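Local structure of DNA replication factor Cdt1 (Mus musculus, 3A4C) at residues Val21-Val25 / Arg42-Cys47; Pro68-Ser72 / Lys83-Val88. The protein promotes, together with CDC6 and the origin recognition complex, the loading of the MCM complex onto DNA to license replication, and is also required for mitosis. One frame throughout, in Å; residues are numbered along the deposited sequence.

Both contacts belong to the winged-helix fold of the Cdt1 C-terminal domain. Their centres lie about 16 Å apart, and they follow one another along the chain: contact 1 is complete before contact 2 begins. In contact 1 the C-terminal part of helix 3-27 packs on segment 42-47, which carries the last part of helix 36-45. Contact 2 joins strands 71-76 and 79-84 at the base of the wing hairpin. Helix 3-27 links the two. Leu22 packs on its helix partner in contact 1, while its CD2 reaches Trp70, Leu71 and Leu84 in contact 2. The helices and the hairpin thus share one hydrophobic core.

Contact 1: residues Val21-Val25 / Arg42-Cys47; sequences VLRNV and RMVDSC
In the helical part of the winged-helix domain, Val21, Leu22 and Val25 of helix 3-27 meet Arg42 and Met43 of helix 36-45, and Ser46 and Cys47 that follow. No direct hydrogen bond crosses between the two segments; the join is mostly apolar. Val21 spreads its two methyls over the second segment. CG1 sits 3.8 Å from Ser46 CB and also faces Met43 CG, while CG2 meets Cys47 CB. Met43 runs obliquely across Leu22. Its chain bends at the last torsion (chi3 75°), which brings the methyl CE back to 3.9 Å from Leu22 CB, with SD against Leu22 CD1. Met43 also touches Met56 and Leu60 of helix 53-66, so its side chain sits where three helices of the winged-helix fold converge. Val25 straddles Arg42 CB with both methyls, and its CG1 lies 3.9 Å from Arg42 CD. Leu34 of strand 33-35 touches both residues. From CG to NE the Arg42 chain is extended, which carries the guanidinium past Val25 to a salt bridge between NH1 and Glu29. Water 1 bridges the same NH1 to the backbone: it donates to Val25 O at 2.7 Å and accepts from Arg42 NH1 at 2.9 Å. Ser46 OG turns back along its own segment and donates to Arg42 O over 2.7 Å, from 34° off the carbonyl plane.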
# COMPACT_ATOMS: atom_id res chain seq x y z
N VAL A 21 7.20 1.41 -3.87
CA VAL A 21 6.84 0.74 -5.12
C VAL A 21 5.52 1.31 -5.63
O VAL A 21 5.38 1.64 -6.80
CB VAL A 21 6.71 -0.79 -4.95
CG1 VAL A 21 6.19 -1.43 -6.24
CG2 VAL A 21 8.05 -1.41 -4.57
N LEU A 22 4.55 1.44 -4.73
CA LEU A 22 3.27 2.04 -5.10
C LEU A 22 3.45 3.45 -5.68
O LEU A 22 2.89 3.79 -6.73
CB LEU A 22 2.36 2.12 -3.87
CG LEU A 22 1.01 2.77 -4.10
CD1 LEU A 22 0.29 2.04 -5.21
CD2 LEU A 22 0.17 2.75 -2.81
N ARG A 23 4.22 4.28 -5.00
CA ARG A 23 4.39 5.65 -5.47
C ARG A 23 5.04 5.67 -6.86
O ARG A 23 4.64 6.44 -7.73
CB ARG A 23 5.22 6.50 -4.51
CG ARG A 23 5.06 7.98 -4.82
CD ARG A 23 6.34 8.75 -4.66
NE ARG A 23 7.50 7.95 -5.02
CZ ARG A 23 8.75 8.38 -4.91
NH1 ARG A 23 8.97 9.61 -4.46
NH2 ARG A 23 9.77 7.60 -5.23
N ASN A 24 6.02 4.81 -7.06
CA ASN A 24 6.68 4.73 -8.36
C ASN A 24 5.77 4.29 -9.50
O ASN A 24 5.89 4.77 -10.62
CB ASN A 24 7.92 3.85 -8.29
CG ASN A 24 9.13 4.62 -7.78
OD1 ASN A 24 10.27 4.24 -8.04
ND2 ASN A 24 8.88 5.70 -7.08
N VAL A 25 4.86 3.37 -9.20
CA VAL A 25 3.86 2.95 -10.18
C VAL A 25 3.00 4.15 -10.60
O VAL A 25 2.73 4.35 -11.78
CB VAL A 25 2.96 1.83 -9.63
CG1 VAL A 25 1.68 1.69 -10.47
CG2 VAL A 25 3.73 0.52 -9.59
N ARG A 42 0.95 -4.35 -11.31
CA ARG A 42 2.12 -3.52 -11.53
C ARG A 42 3.09 -3.57 -10.35
O ARG A 42 4.31 -3.56 -10.54
CB ARG A 42 1.70 -2.08 -11.83
CG ARG A 42 1.03 -1.95 -13.17
CD ARG A 42 0.74 -0.52 -13.54
NE ARG A 42 -0.16 -0.47 -14.68
CZ ARG A 42 -0.58 0.64 -15.27
NH1 ARG A 42 -0.16 1.82 -14.83
NH2 ARG A 42 -1.41 0.58 -16.29
N MET A 43 2.56 -3.63 -9.14
CA MET A 43 3.41 -3.67 -7.96
C MET A 43 4.18 -4.98 -7.87
O MET A 43 5.37 -4.98 -7.63
CB MET A 43 2.58 -3.44 -6.70
CG MET A 43 2.17 -1.98 -6.53
SD MET A 43 1.30 -1.71 -4.99
CE MET A 43 2.67 -1.77 -3.82
N VAL A 44 3.50 -6.10 -8.06
CA VAL A 44 4.21 -7.37 -7.99
C VAL A 44 5.28 -7.44 -9.09
O VAL A 44 6.35 -7.99 -8.89
CB VAL A 44 3.27 -8.58 -8.05
CG1 VAL A 44 2.35 -8.59 -6.83
CG2 VAL A 44 2.47 -8.58 -9.34
N ASP A 45 4.99 -6.85 -10.25
CA ASP A 45 5.94 -6.90 -11.37
C ASP A 45 7.08 -5.90 -11.23
O ASP A 45 8.04 -5.94 -12.00
CB ASP A 45 5.23 -6.59 -12.68
CG ASP A 45 4.38 -7.73 -13.17
OD1 ASP A 45 4.30 -8.78 -12.49
OD2 ASP A 45 3.79 -7.56 -14.25
N SER A 46 6.97 -4.98 -10.28
CA SER A 46 7.93 -3.87 -10.17
C SER A 46 9.06 -4.13 -9.19
O SER A 46 9.99 -3.32 -9.07
CB SER A 46 7.19 -2.59 -9.76
OG SER A 46 6.50 -2.04 -10.87
N CYS A 47 8.99 -5.23 -8.47
CA CYS A 47 10.00 -5.53 -7.48
C CYS A 47 10.15 -7.03 -7.35
O CYS A 47 9.42 -7.79 -8.00
CB CYS A 47 9.66 -4.86 -6.14
SG CYS A 47 8.15 -5.47 -5.39
O HOH W 1 2.44 2.47 -13.66

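Contact 2: residues Pro68-Ser72 / Lys83-Val88; sequences PDWLS and KLDKAV
Trp70 lays one face of its indole under Leu84, and the two side chains run alongside each other in the same direction. The methyl CD2 of Leu84 makes a CH-pi contact 3.7 Å from the centroid of the five-membered ring. It is offset toward the rim, with CE2 as its nearest ring atom. Leu84 CD1 also touches the ring, at CZ2. CG of Trp70 is anti to the backbone N (chi1 179°), which swings the indole alongside the Leu84 side chain. Its CD1 edge points to Asp85 O, which lies in the ring plane at 3.6 Å. Val88 CG2 comes obliquely to the same CD1 atom. Leu71 CD1 presses on the same Leu84 CD2 at 3.4 Å, tighter than usual for two carbons. The backbones pair antiparallel. Ser72 and Lys83 exchange two N-H...O bonds, the one from Ser72 N to Lys83 O being almost straight (178°). Beyond the non-hydrogen-bonded pair Leu71-Leu84, Asp85 N donates to Trp70 O at 2.9 Å. Asp85 then shapes the chain that follows: its OD1 accepts from Ala87 N at 2.8 Å in an Asx turn, within a type I beta turn from Asp85 to Val88. Water 2 donates to both Asp85 OD2 and Asp69 O. Around the apolar cluster, Trp70 also touches Ala19 of helix 3-27 and Leu93 of helix 90-104. This is the base of the antiparallel wing hairpin, with apolar side chains turned to the helices, characteristic of a winged-helix domain.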
# COMPACT_ATOMS: atom_id res chain seq x y z
N PRO A 68 -4.79 6.77 5.46
CA PRO A 68 -6.03 7.08 4.73
C PRO A 68 -6.00 8.45 4.05
O PRO A 68 -6.74 8.66 3.08
CB PRO A 68 -7.09 7.06 5.83
CG PRO A 68 -6.31 7.41 7.07
CD PRO A 68 -5.05 6.62 6.90
N ASP A 69 -5.19 9.38 4.54
CA ASP A 69 -5.09 10.70 3.92
C ASP A 69 -4.25 10.66 2.64
O ASP A 69 -4.29 11.59 1.83
CB ASP A 69 -4.51 11.71 4.90
CG ASP A 69 -5.49 12.08 6.00
OD1 ASP A 69 -6.69 11.79 5.84
OD2 ASP A 69 -5.05 12.67 7.01
N TRP A 70 -3.49 9.59 2.46
CA TRP A 70 -2.68 9.44 1.26
C TRP A 70 -3.37 8.54 0.26
O TRP A 70 -3.54 8.90 -0.91
CB TRP A 70 -1.32 8.83 1.63
CG TRP A 70 -0.42 8.60 0.46
CD1 TRP A 70 -0.14 9.48 -0.54
CD2 TRP A 70 0.35 7.42 0.19
NE1 TRP A 70 0.75 8.92 -1.43
CE2 TRP A 70 1.07 7.66 -1.00
CE3 TRP A 70 0.50 6.19 0.84
CZ2 TRP A 70 1.92 6.71 -1.56
CZ3 TRP A 70 1.35 5.25 0.28
CH2 TRP A 70 2.05 5.51 -0.90
N LEU A 71 -3.78 7.37 0.72
CA LEU A 71 -4.28 6.31 -0.15
C LEU A 71 -5.78 6.11 0.02
O LEU A 71 -6.24 5.71 1.09
CB LEU A 71 -3.54 5.01 0.16
CG LEU A 71 -3.75 3.79 -0.74
CD1 LEU A 71 -3.54 4.15 -2.18
CD2 LEU A 71 -2.77 2.70 -0.33
N SER A 72 -6.54 6.37 -1.04
CA SER A 72 -7.99 6.25 -1.02
C SER A 72 -8.43 5.11 -1.94
O SER A 72 -7.83 4.88 -2.98
CB SER A 72 -8.60 7.58 -1.48
OG SER A 72 -9.84 7.82 -0.84
N LYS A 83 -6.35 5.70 -5.56
CA LYS A 83 -5.97 7.07 -5.85
C LYS A 83 -5.01 7.55 -4.78
O LYS A 83 -5.22 7.31 -3.59
CB LYS A 83 -7.23 7.95 -5.89
CG LYS A 83 -6.98 9.38 -6.35
CD LYS A 83 -8.20 9.95 -7.09
CE LYS A 83 -9.43 10.06 -6.19
NZ LYS A 83 -10.59 10.72 -6.89
N LEU A 84 -3.94 8.22 -5.20
CA LEU A 84 -2.99 8.79 -4.26
C LEU A 84 -3.19 10.30 -4.18
O LEU A 84 -3.42 10.95 -5.19
CB LEU A 84 -1.56 8.50 -4.69
CG LEU A 84 -1.08 7.05 -4.61
CD1 LEU A 84 0.40 6.95 -4.97
CD2 LEU A 84 -1.30 6.50 -3.22
N ASP A 85 -3.11 10.84 -2.97
CA ASP A 85 -3.07 12.28 -2.81
C ASP A 85 -1.63 12.72 -3.05
O ASP A 85 -0.78 12.57 -2.17
CB ASP A 85 -3.53 12.69 -1.42
CG ASP A 85 -3.66 14.20 -1.27
OD1 ASP A 85 -2.81 14.92 -1.82
OD2 ASP A 85 -4.61 14.66 -0.60
N LYS A 86 -1.34 13.24 -4.24
CA LYS A 86 0.04 13.59 -4.58
C LYS A 86 0.52 14.87 -3.89
O LYS A 86 1.66 15.28 -4.07
CB LYS A 86 0.23 13.66 -6.10
CG LYS A 86 0.56 12.31 -6.74
CD LYS A 86 1.10 12.49 -8.16
CE LYS A 86 1.53 11.16 -8.78
NZ LYS A 86 2.11 11.34 -10.14
N ALA A 87 -0.35 15.48 -3.09
CA ALA A 87 0.02 16.66 -2.32
C ALA A 87 0.76 16.30 -1.02
O ALA A 87 0.99 17.16 -0.17
CB ALA A 87 -1.20 17.50 -2.01
N VAL A 88 1.11 15.03 -0.86
CA VAL A 88 1.89 14.60 0.30
C VAL A 88 3.19 13.92 -0.13
O VAL A 88 3.21 13.15 -1.09
CB VAL A 88 1.07 13.67 1.22
CG1 VAL A 88 -0.06 14.44 1.88
CG2 VAL A 88 0.54 12.49 0.44
O HOH W 2 -6.33 12.91 0.82